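Local coordinates for galacto-N-biose/lacto-N-biose I transporter substrate-binding protein (Bifidobacterium longum, PDB 2Z8F) that binds galacto-N-biose, lacto-N-biose and lacto-N-tetraose as the solute-binding component of an ABC transporter, probably delivering the sugar to the membrane permease, at residues A[45-50]-A[301-306]; A[123-128]-A[306-311]; A[154-159]-A[169-174]; A[214-219]-A[276-281]. All coordinates share one frame; numbering follows the deposited sequence.

Interaction 1 of 4, residues A[45-50]-A[301-306]; sequences PDIQVK and PKEAME. With ZN (zinc ion), chain F; ZN (zinc ion), chain E.
In the mixed-sheet lobe of this periplasmic-binding-protein fold, Ile47 at the start of the outermost strand 47-53 packs against Glu303 in the first turn of helix 301-311, joining the edge of the sheet to the helix that covers it. The two side chains cross at about a right angle. The CD1 methyl of Ile47 lies 3.8 Å from CG of Glu303, and CG1 of Ile47 is 3.9 Å from the same CG, so the isoleucine meets the aliphatic half of the glutamate. With CG1 of Ile47 anti to the carbonyl carbon (chi1 -57°), its longer branch is carried out to the helix, where CD1 also reaches the CG of Glu306, 4.3 Å away. Without the branch beyond CB, as in an alanine here, the methylenes of Glu303 would probably lose this apolar cover and a gap would open between strand and helix. Beyond its methylenes Glu303 bends at chi2 (82°) and turns its carboxylate away from the strand toward a zinc ion, which Asp12 and His300 also bind. The neighbouring Asp46 serves a second zinc ion with His44 and a water. Glu306 instead directs OE1 to the hydroxyl of Tyr104. Each zinc-binding carboxylate uses one close oxygen: OD1 of Asp46 is 1.9 Å from its zinc ion, whereas OD2 of Asp46 stands 2.9 Å from it.

Interaction 2 of 4, residues A[123-128]-A[306-311]; sequences YGLPQD and EFLDWF. With GAL (beta-D-galactopyranose), chain C.
Leu125 and Leu308 carry most of this buried contact between strand 121-126 and helix 301-311, with Gln127 adding a polar end. The two leucines slide past each other in opposite directions: CD2 of Leu308 rests 3.8 Å from CB of Leu125 and equally near its backbone N. The other end of Leu125 continues along the helix, its CD1 lying 3.7 Å from the backbone N of Asp309 and 3.9 Å from the CB of Asp309. Two residues on, Gln127 is extended, CG anti to the backbone N (chi1 -176°), which brings its amide to the helix. NE2 of Gln127 approaches the edge of the Phe311 ring, 3.5 Å from CE2 of Phe311, with amide and ring planes 44° apart. This NE2 is hydrogen-bonded to Asn312 OD1 and Tyr20 OH, two partners that grip it and probably hold the amide in its rotation. The next residue, Asp128, belongs to the glycan pocket and accepts a 2.7 Å hydrogen bond at OD2 from O3 of the bound galactose. Around the leucines, Leu308 also packs on Val292 of strand 290-294 and Leu77 of strand 77-81, while Phe311 leans on Ile36 and Val37 of helix 33-43.

Interaction 3 of 4, residues A[154-159]-A[169-174]; sequences DEFIAA and YIMSYQ
Phe156 of helix 153-165 meets Ile170 and Met171 of the loop that follows that helix, in a contact made by apolar and CH-pi packing. The CH-pi part comes from the CD1 methyl of Ile170, which stands over one face of the Phe156 ring, 3.9 Å from the centroid, 21° off the ring normal and shifted toward the rim. In Ile170, CG1 is between the backbone N and the carbonyl carbon (chi1 65°), a placement that sends this branch toward the helix, where CD1 also lies 4.0 Å from CB of Ala159. Purely apolar contact continues at the end of the ring: CE of Met171, brought round by bends at chi2 and chi3, lies 3.6 Å from CZ of Phe156. The polar element is the Ile170 carbonyl, whose O is 3.5 Å from CZ of Phe156 and accepts a hydrogen bond from Tyr134 OH. A leucine in place of Phe156 has no flat face, and the Ile170 methyl and Met171 CE would probably be left less well covered. Since no hydrogen bond crosses between the segments, the loop is held to its own helix here by shape and dispersion, with the buried carbonyl satisfied by Tyr134.

Interaction 4 of 4, residues A[214-219]-A[276-281]; sequences DFYQQL and DWFGNA
An aromatic cluster of Phe215, Trp277 and Phe278 joins helix 207-221 to the loop that follows strand 269-273, in the lobe away from the mixed sheet. The tight part surrounds Phe215. The CB of Trp277 sits over one face of the Phe215 ring, 3.9 Å from the ring centroid, in a CH-pi contact, while CD1 of Leu219 lies 3.5 Å above the opposite face, so the ring is held between them. The Phe215 ring and the five-membered ring of Trp277 run nearly parallel, 6° apart, but are displaced so far within their planes that they barely overlap. Phe278 instead approaches obliquely, its plane turned 71° from that of Phe215, and brings CE1 to 3.5 Å from CD2 of Phe215. The same CE1 of Phe278 reaches 3.8 Å from CE1 of Tyr216, linking a fourth ring. Trp277 directs its indole NE1 outside the pair, to the carbonyl O of Pro150. The looser side lies along the remainder of the loop, where partly exposed Asp276 and Gly279 and exposed Ala281 make no contact with the helix segment; this part is tied together internally. Ala281 N bonds to OD1 of Asp276 from above the carboxylate plane, and nearer the cluster the backbone N of Phe278 donates to OD1 of Asn280 at 2.9 Å, with an N-H...O angle of 150°.

Interactions 1 and 2 share Glu306 and helix 301-311, which packs against different strands of one sheet; their centres are 11 Å apart, and CE of Met305 touches CG of Leu125 at 3.7 Å. Interactions 3 and 4, with centres 9 Å apart, form a second core on the opposite side of the chain's centre: CD2 of Phe156 meets CZ of Phe215 at 3.4 Å, and Phe156 also touches Trp277. The two pairs do not touch, the nearest atoms of interactions 2 and 3 being about 15 Å apart. This matches the two-lobed solute-binding fold, with interaction 2 reaching the glycan through Asp128 and interaction 1 supplying one protein ligand to each of the two zinc sites.

Interaction 1 of 4, residues A[45-50]-A[301-306]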
# COMPACT_ATOMS: atom_id res chain seq x y z
N PRO A 45 -0.99 31.92 9.55
CA PRO A 45 -0.89 32.87 8.43
C PRO A 45 0.54 32.97 7.87
O PRO A 45 0.72 33.37 6.71
CB PRO A 45 -1.31 34.21 9.05
CG PRO A 45 -1.11 34.03 10.54
CD PRO A 45 -1.43 32.58 10.80
N ASP A 46 1.52 32.57 8.69
CA ASP A 46 2.93 32.62 8.33
C ASP A 46 3.40 31.49 7.39
O ASP A 46 4.43 31.63 6.71
CB ASP A 46 3.79 32.65 9.61
CG ASP A 46 3.58 31.44 10.50
OD1 ASP A 46 2.43 31.17 10.99
OD2 ASP A 46 4.59 30.75 10.79
N ILE A 47 2.66 30.37 7.38
CA ILE A 47 2.94 29.25 6.48
C ILE A 47 1.61 28.76 5.89
O ILE A 47 0.87 28.00 6.53
CB ILE A 47 3.63 28.06 7.21
CG1 ILE A 47 4.92 28.50 7.90
CG2 ILE A 47 3.88 26.91 6.20
CD1 ILE A 47 5.35 27.56 9.04
N GLN A 48 1.29 29.23 4.68
CA GLN A 48 0.03 28.89 4.04
C GLN A 48 0.23 27.74 3.09
O GLN A 48 1.16 27.75 2.30
CB GLN A 48 -0.50 30.13 3.30
CG GLN A 48 -1.00 31.22 4.25
CD GLN A 48 -2.28 30.84 4.94
OE1 GLN A 48 -3.36 30.83 4.34
NE2 GLN A 48 -2.17 30.50 6.22
N VAL A 49 -0.65 26.74 3.19
CA VAL A 49 -0.52 25.51 2.43
C VAL A 49 -1.67 25.32 1.45
O VAL A 49 -2.84 25.37 1.84
CB VAL A 49 -0.43 24.32 3.38
CG1 VAL A 49 -0.27 23.00 2.58
CG2 VAL A 49 0.76 24.52 4.32
N LYS A 50 -1.32 25.05 0.20
CA LYS A 50 -2.29 24.70 -0.84
C LYS A 50 -2.15 23.21 -1.14
O LYS A 50 -1.14 22.78 -1.72
CB LYS A 50 -2.06 25.56 -2.09
CG LYS A 50 -3.06 25.33 -3.22
CD LYS A 50 -3.00 26.48 -4.25
CE LYS A 50 -1.61 26.62 -4.92
NZ LYS A 50 -1.59 27.69 -5.98
N PRO A 301 12.14 24.10 2.65
CA PRO A 301 12.11 22.78 3.27
C PRO A 301 11.78 22.79 4.75
O PRO A 301 11.10 21.88 5.22
CB PRO A 301 13.53 22.25 3.07
CG PRO A 301 14.38 23.46 2.84
CD PRO A 301 13.48 24.43 2.11
N LYS A 302 12.24 23.79 5.51
CA LYS A 302 11.94 23.81 6.94
C LYS A 302 10.45 23.92 7.23
O LYS A 302 9.91 23.19 8.05
CB LYS A 302 12.67 24.94 7.66
CG LYS A 302 12.47 24.86 9.15
CD LYS A 302 13.34 25.79 9.96
CE LYS A 302 13.10 25.51 11.44
NZ LYS A 302 14.01 26.27 12.38
N GLU A 303 9.80 24.87 6.56
CA GLU A 303 8.39 25.06 6.80
C GLU A 303 7.52 23.97 6.16
O GLU A 303 6.49 23.59 6.70
CB GLU A 303 7.95 26.47 6.35
CG GLU A 303 8.65 27.60 7.11
CD GLU A 303 10.02 27.90 6.55
OE1 GLU A 303 10.19 27.90 5.29
OE2 GLU A 303 10.97 28.16 7.36
N ALA A 304 7.94 23.45 5.01
CA ALA A 304 7.31 22.28 4.47
C ALA A 304 7.28 21.14 5.49
O ALA A 304 6.25 20.49 5.69
CB ALA A 304 8.00 21.83 3.18
N MET A 305 8.41 20.90 6.15
CA MET A 305 8.50 19.82 7.12
C MET A 305 7.76 20.12 8.43
O MET A 305 7.17 19.23 9.05
CB MET A 305 9.98 19.50 7.38
CG MET A 305 10.65 18.87 6.15
SD MET A 305 10.22 17.13 5.99
CE MET A 305 11.30 16.35 7.22
N GLU A 306 7.74 21.39 8.81
CA GLU A 306 6.98 21.84 9.97
C GLU A 306 5.49 21.50 9.81
O GLU A 306 4.85 20.87 10.67
CB GLU A 306 7.16 23.35 10.14
CG GLU A 306 6.24 23.98 11.19
CD GLU A 306 6.58 23.65 12.65
OE1 GLU A 306 7.43 22.77 12.95
OE2 GLU A 306 5.95 24.29 13.51
ZN ZN F . 2.39 30.06 12.58
ZN ZN E . 11.46 29.02 4.42
O HOH W 1 0.96 31.14 13.63

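Interaction 2 of 4, residues A[123-128]-A[306-311]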
# COMPACT_ATOMS: atom_id res chain seq x y z
N TYR A 123 14.39 12.28 3.40
CA TYR A 123 13.82 13.00 2.26
C TYR A 123 12.38 13.40 2.47
O TYR A 123 11.72 13.89 1.54
CB TYR A 123 14.04 12.22 0.94
CG TYR A 123 15.51 12.14 0.62
CD1 TYR A 123 16.15 13.19 -0.05
CD2 TYR A 123 16.28 11.04 1.03
CE1 TYR A 123 17.52 13.14 -0.32
CE2 TYR A 123 17.65 10.99 0.77
CZ TYR A 123 18.26 12.04 0.10
OH TYR A 123 19.61 12.00 -0.17
N GLY A 124 11.91 13.24 3.70
CA GLY A 124 10.55 13.66 4.09
C GLY A 124 10.13 13.04 5.40
O GLY A 124 10.97 12.79 6.29
N LEU A 125 8.83 12.77 5.54
CA LEU A 125 8.34 12.10 6.72
C LEU A 125 7.35 10.99 6.36
O LEU A 125 6.59 11.15 5.38
CB LEU A 125 7.69 13.09 7.71
CG LEU A 125 8.58 14.15 8.33
CD1 LEU A 125 7.73 15.14 9.11
CD2 LEU A 125 9.61 13.51 9.24
N PRO A 126 7.34 9.89 7.14
CA PRO A 126 6.44 8.79 6.81
C PRO A 126 5.01 9.16 7.15
O PRO A 126 4.77 9.93 8.11
CB PRO A 126 6.94 7.66 7.73
CG PRO A 126 7.37 8.40 8.98
CD PRO A 126 8.12 9.60 8.37
N GLN A 127 4.05 8.59 6.42
CA GLN A 127 2.64 8.95 6.63
C GLN A 127 1.79 7.77 7.09
O GLN A 127 1.00 7.90 8.04
CB GLN A 127 2.06 9.64 5.38
CG GLN A 127 0.62 10.12 5.61
CD GLN A 127 0.11 10.93 4.43
OE1 GLN A 127 -0.33 10.36 3.41
NE2 GLN A 127 0.20 12.27 4.53
N ASP A 128 1.94 6.62 6.43
CA ASP A 128 1.08 5.46 6.74
C ASP A 128 1.79 4.14 6.43
O ASP A 128 2.86 4.15 5.81
CB ASP A 128 -0.25 5.52 5.96
CG ASP A 128 -0.05 5.39 4.45
OD1 ASP A 128 0.80 6.11 3.87
OD2 ASP A 128 -0.74 4.53 3.87
N GLU A 306 7.74 21.39 8.81
CA GLU A 306 6.98 21.84 9.97
C GLU A 306 5.49 21.50 9.81
O GLU A 306 4.85 20.87 10.67
CB GLU A 306 7.16 23.35 10.14
CG GLU A 306 6.24 23.98 11.19
CD GLU A 306 6.58 23.65 12.65
OE1 GLU A 306 7.43 22.77 12.95
OE2 GLU A 306 5.95 24.29 13.51
N PHE A 307 4.94 21.92 8.67
CA PHE A 307 3.57 21.58 8.32
C PHE A 307 3.37 20.07 8.23
O PHE A 307 2.41 19.55 8.78
CB PHE A 307 3.11 22.26 7.01
CG PHE A 307 1.97 21.52 6.35
CD1 PHE A 307 0.66 21.67 6.82
CD2 PHE A 307 2.20 20.64 5.27
CE1 PHE A 307 -0.41 20.96 6.27
CE2 PHE A 307 1.13 19.93 4.70
CZ PHE A 307 -0.19 20.08 5.21
N LEU A 308 4.30 19.38 7.55
CA LEU A 308 4.14 17.94 7.33
C LEU A 308 4.06 17.16 8.64
O LEU A 308 3.25 16.24 8.76
CB LEU A 308 5.29 17.38 6.49
CG LEU A 308 5.12 15.91 6.09
CD1 LEU A 308 3.73 15.63 5.41
CD2 LEU A 308 6.27 15.58 5.16
N ASP A 309 4.92 17.51 9.60
CA ASP A 309 4.87 16.88 10.89
C ASP A 309 3.50 17.07 11.54
O ASP A 309 2.96 16.14 12.12
CB ASP A 309 5.98 17.39 11.80
CG ASP A 309 5.81 16.93 13.21
OD1 ASP A 309 6.13 15.73 13.48
OD2 ASP A 309 5.33 17.72 14.06
N TRP A 310 2.95 18.28 11.45
CA TRP A 310 1.61 18.50 11.98
C TRP A 310 0.60 17.62 11.21
O TRP A 310 -0.19 16.89 11.82
CB TRP A 310 1.21 19.99 11.89
CG TRP A 310 -0.19 20.26 12.40
CD1 TRP A 310 -0.58 20.51 13.69
CD2 TRP A 310 -1.39 20.28 11.61
NE1 TRP A 310 -1.96 20.68 13.75
CE2 TRP A 310 -2.47 20.55 12.48
CE3 TRP A 310 -1.65 20.09 10.24
CZ2 TRP A 310 -3.80 20.65 12.03
CZ3 TRP A 310 -2.95 20.18 9.80
CH2 TRP A 310 -4.01 20.46 10.69
N PHE A 311 0.64 17.67 9.88
CA PHE A 311 -0.35 16.96 9.08
C PHE A 311 -0.31 15.46 9.37
O PHE A 311 -1.34 14.83 9.59
CB PHE A 311 -0.16 17.24 7.58
CG PHE A 311 -1.24 16.65 6.72
CD1 PHE A 311 -2.39 17.39 6.43
CD2 PHE A 311 -1.12 15.38 6.19
CE1 PHE A 311 -3.39 16.85 5.64
CE2 PHE A 311 -2.09 14.81 5.42
CZ PHE A 311 -3.25 15.56 5.11
C1 GAL C . -2.45 3.65 -1.58
C2 GAL C . -1.15 4.05 -0.88
C3 GAL C . -1.42 4.21 0.61
C4 GAL C . -2.57 5.21 0.84
C5 GAL C . -3.82 4.77 0.07
C6 GAL C . -4.96 5.78 0.15
O2 GAL C . -0.21 3.00 -1.05
O3 GAL C . -0.23 4.64 1.21
O4 GAL C . -2.10 6.46 0.42
O5 GAL C . -3.50 4.60 -1.31
O6 GAL C . -6.15 5.18 -0.31

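Interaction 3 of 4, residues A[154-159]-A[169-174]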
# COMPACT_ATOMS: atom_id res chain seq x y z
N ASP A 154 -3.33 -25.66 1.90
CA ASP A 154 -4.14 -26.81 1.50
C ASP A 154 -5.56 -26.76 2.06
O ASP A 154 -6.52 -27.01 1.34
CB ASP A 154 -3.45 -28.13 1.90
CG ASP A 154 -2.28 -28.48 0.99
OD1 ASP A 154 -2.09 -27.86 -0.08
OD2 ASP A 154 -1.53 -29.41 1.36
N GLU A 155 -5.70 -26.41 3.34
CA GLU A 155 -7.02 -26.35 3.96
C GLU A 155 -7.81 -25.18 3.37
O GLU A 155 -9.03 -25.29 3.17
CB GLU A 155 -6.91 -26.21 5.49
CG GLU A 155 -8.27 -26.06 6.18
CD GLU A 155 -8.47 -27.04 7.33
OE1 GLU A 155 -8.13 -28.24 7.15
OE2 GLU A 155 -8.96 -26.62 8.40
N PHE A 156 -7.12 -24.08 3.11
CA PHE A 156 -7.76 -22.91 2.49
C PHE A 156 -8.28 -23.23 1.09
O PHE A 156 -9.42 -22.89 0.74
CB PHE A 156 -6.82 -21.70 2.42
CG PHE A 156 -7.52 -20.45 2.00
CD1 PHE A 156 -7.99 -19.56 2.94
CD2 PHE A 156 -7.75 -20.18 0.65
CE1 PHE A 156 -8.65 -18.40 2.55
CE2 PHE A 156 -8.43 -19.02 0.25
CZ PHE A 156 -8.87 -18.14 1.20
N ILE A 157 -7.43 -23.86 0.28
CA ILE A 157 -7.81 -24.24 -1.08
C ILE A 157 -9.04 -25.17 -1.08
O ILE A 157 -9.96 -24.97 -1.88
CB ILE A 157 -6.59 -24.84 -1.84
CG1 ILE A 157 -5.54 -23.75 -2.10
CG2 ILE A 157 -7.03 -25.50 -3.16
CD1 ILE A 157 -4.13 -24.25 -2.48
N ALA A 158 -9.08 -26.13 -0.17
CA ALA A 158 -10.25 -27.03 -0.02
C ALA A 158 -11.53 -26.24 0.29
O ALA A 158 -12.58 -26.46 -0.33
CB ALA A 158 -9.98 -28.12 1.06
N ALA A 159 -11.42 -25.31 1.24
CA ALA A 159 -12.56 -24.46 1.61
C ALA A 159 -12.97 -23.62 0.42
O ALA A 159 -14.17 -23.41 0.17
CB ALA A 159 -12.20 -23.58 2.80
N TYR A 169 -16.92 -16.86 -3.51
CA TYR A 169 -15.45 -16.85 -3.64
C TYR A 169 -14.84 -16.29 -2.37
O TYR A 169 -15.21 -15.20 -1.94
CB TYR A 169 -15.02 -16.07 -4.91
CG TYR A 169 -15.74 -16.67 -6.11
CD1 TYR A 169 -15.31 -17.86 -6.69
CD2 TYR A 169 -16.93 -16.10 -6.58
CE1 TYR A 169 -16.03 -18.46 -7.76
CE2 TYR A 169 -17.66 -16.69 -7.65
CZ TYR A 169 -17.20 -17.87 -8.22
OH TYR A 169 -17.89 -18.45 -9.28
N ILE A 170 -13.94 -17.07 -1.75
CA ILE A 170 -13.27 -16.62 -0.55
C ILE A 170 -11.87 -16.04 -0.84
O ILE A 170 -11.11 -15.75 0.09
CB ILE A 170 -13.20 -17.71 0.55
CG1 ILE A 170 -12.34 -18.90 0.12
CG2 ILE A 170 -14.64 -18.17 0.93
CD1 ILE A 170 -11.99 -19.90 1.31
N MET A 171 -11.54 -15.88 -2.12
CA MET A 171 -10.33 -15.19 -2.53
C MET A 171 -10.57 -14.40 -3.81
O MET A 171 -11.42 -14.77 -4.64
CB MET A 171 -9.17 -16.21 -2.70
CG MET A 171 -7.76 -15.60 -2.89
SD MET A 171 -7.29 -14.32 -1.71
CE MET A 171 -7.29 -15.24 -0.21
N SER A 172 -9.87 -13.28 -3.93
CA SER A 172 -9.74 -12.60 -5.22
C SER A 172 -8.31 -12.67 -5.73
O SER A 172 -7.35 -12.70 -4.94
CB SER A 172 -10.21 -11.16 -5.15
OG SER A 172 -9.27 -10.34 -4.45
N TYR A 173 -8.18 -12.78 -7.04
CA TYR A 173 -6.91 -12.63 -7.74
C TYR A 173 -7.00 -11.30 -8.47
O TYR A 173 -7.88 -11.15 -9.33
CB TYR A 173 -6.75 -13.78 -8.73
CG TYR A 173 -5.52 -13.74 -9.59
CD1 TYR A 173 -4.28 -14.10 -9.07
CD2 TYR A 173 -5.59 -13.38 -10.95
CE1 TYR A 173 -3.14 -14.08 -9.88
CE2 TYR A 173 -4.45 -13.38 -11.76
CZ TYR A 173 -3.22 -13.74 -11.21
OH TYR A 173 -2.06 -13.75 -11.99
N GLN A 174 -6.10 -10.38 -8.15
CA GLN A 174 -6.18 -9.00 -8.62
C GLN A 174 -5.01 -8.71 -9.56
O GLN A 174 -3.95 -8.22 -9.13
CB GLN A 174 -6.20 -8.05 -7.42
CG GLN A 174 -7.41 -8.25 -6.52
CD GLN A 174 -7.38 -7.42 -5.28
OE1 GLN A 174 -6.64 -6.44 -5.20
NE2 GLN A 174 -8.18 -7.80 -4.29

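Interaction 4 of 4, residues A[214-219]-A[276-281]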
# COMPACT_ATOMS: atom_id res chain seq x y z
N ASP A 214 2.01 -20.85 -6.12
CA ASP A 214 1.29 -22.12 -6.01
C ASP A 214 -0.12 -21.92 -5.44
O ASP A 214 -1.07 -22.51 -5.93
CB ASP A 214 2.11 -23.06 -5.12
CG ASP A 214 1.53 -24.47 -5.04
OD1 ASP A 214 1.15 -25.07 -6.08
OD2 ASP A 214 1.50 -25.02 -3.89
N PHE A 215 -0.24 -21.04 -4.45
CA PHE A 215 -1.54 -20.76 -3.83
C PHE A 215 -2.50 -20.21 -4.89
O PHE A 215 -3.57 -20.76 -5.09
CB PHE A 215 -1.35 -19.76 -2.70
CG PHE A 215 -2.64 -19.37 -1.98
CD1 PHE A 215 -3.28 -20.27 -1.11
CD2 PHE A 215 -3.20 -18.11 -2.16
CE1 PHE A 215 -4.45 -19.90 -0.42
CE2 PHE A 215 -4.37 -17.71 -1.48
CZ PHE A 215 -5.00 -18.61 -0.61
N TYR A 216 -2.08 -19.15 -5.59
CA TYR A 216 -2.99 -18.55 -6.58
C TYR A 216 -3.20 -19.48 -7.78
O TYR A 216 -4.30 -19.50 -8.33
CB TYR A 216 -2.55 -17.15 -7.03
CG TYR A 216 -2.82 -16.09 -5.96
CD1 TYR A 216 -1.78 -15.58 -5.18
CD2 TYR A 216 -4.12 -15.62 -5.73
CE1 TYR A 216 -2.03 -14.63 -4.15
CE2 TYR A 216 -4.38 -14.65 -4.74
CZ TYR A 216 -3.33 -14.16 -3.96
OH TYR A 216 -3.59 -13.20 -2.98
N GLN A 217 -2.16 -20.24 -8.15
CA GLN A 217 -2.29 -21.15 -9.29
C GLN A 217 -3.38 -22.18 -9.02
O GLN A 217 -4.23 -22.43 -9.87
CB GLN A 217 -0.96 -21.86 -9.59
CG GLN A 217 -1.01 -22.62 -10.92
CD GLN A 217 -1.12 -21.68 -12.11
OE1 GLN A 217 -0.19 -20.93 -12.40
NE2 GLN A 217 -2.27 -21.71 -12.82
N GLN A 218 -3.33 -22.80 -7.83
CA GLN A 218 -4.31 -23.82 -7.47
C GLN A 218 -5.72 -23.23 -7.42
O GLN A 218 -6.66 -23.86 -7.90
CB GLN A 218 -3.98 -24.51 -6.15
CG GLN A 218 -2.72 -25.36 -6.22
CD GLN A 218 -2.56 -26.29 -5.03
OE1 GLN A 218 -1.47 -26.39 -4.45
NE2 GLN A 218 -3.63 -26.95 -4.65
N LEU A 219 -5.86 -22.03 -6.85
CA LEU A 219 -7.14 -21.31 -6.87
C LEU A 219 -7.68 -21.04 -8.28
O LEU A 219 -8.86 -21.30 -8.57
CB LEU A 219 -7.07 -20.02 -6.05
CG LEU A 219 -6.91 -20.24 -4.54
CD1 LEU A 219 -6.64 -18.91 -3.86
CD2 LEU A 219 -8.11 -20.95 -3.88
N ASP A 276 -1.37 -18.84 6.92
CA ASP A 276 -0.07 -19.25 6.41
C ASP A 276 -0.24 -19.80 5.00
O ASP A 276 0.01 -20.99 4.73
CB ASP A 276 0.55 -20.27 7.37
CG ASP A 276 1.97 -20.59 7.02
OD1 ASP A 276 2.59 -19.80 6.30
OD2 ASP A 276 2.47 -21.65 7.46
N TRP A 277 -0.70 -18.94 4.09
CA TRP A 277 -1.06 -19.38 2.74
C TRP A 277 -0.01 -19.15 1.67
O TRP A 277 -0.14 -19.69 0.55
CB TRP A 277 -2.39 -18.73 2.28
CG TRP A 277 -3.48 -18.82 3.30
CD1 TRP A 277 -3.75 -19.88 4.12
CD2 TRP A 277 -4.44 -17.81 3.60
NE1 TRP A 277 -4.81 -19.58 4.95
CE2 TRP A 277 -5.26 -18.32 4.64
CE3 TRP A 277 -4.68 -16.51 3.12
CZ2 TRP A 277 -6.31 -17.57 5.20
CZ3 TRP A 277 -5.73 -15.77 3.69
CH2 TRP A 277 -6.52 -16.30 4.71
N PHE A 278 1.00 -18.34 2.01
CA PHE A 278 1.94 -17.78 1.04
C PHE A 278 3.39 -18.10 1.34
O PHE A 278 4.28 -17.43 0.85
CB PHE A 278 1.76 -16.24 0.98
CG PHE A 278 0.32 -15.80 0.85
CD1 PHE A 278 -0.33 -15.87 -0.38
CD2 PHE A 278 -0.37 -15.31 1.96
CE1 PHE A 278 -1.67 -15.49 -0.51
CE2 PHE A 278 -1.71 -14.95 1.86
CZ PHE A 278 -2.36 -15.03 0.62
N GLY A 279 3.61 -19.15 2.16
CA GLY A 279 4.98 -19.39 2.66
C GLY A 279 5.45 -18.30 3.61
O GLY A 279 6.67 -18.15 3.84
N ASN A 280 4.49 -17.53 4.14
CA ASN A 280 4.76 -16.31 4.91
C ASN A 280 5.09 -16.57 6.39
O ASN A 280 5.54 -15.66 7.08
CB ASN A 280 3.60 -15.31 4.79
CG ASN A 280 2.23 -15.95 5.01
OD1 ASN A 280 1.87 -16.94 4.36
ND2 ASN A 280 1.45 -15.36 5.91
N ALA A 281 4.86 -17.81 6.84
CA ALA A 281 5.25 -18.27 8.20
C ALA A 281 4.90 -17.28 9.32
O ALA A 281 5.75 -16.90 10.13
CB ALA A 281 6.73 -18.62 8.23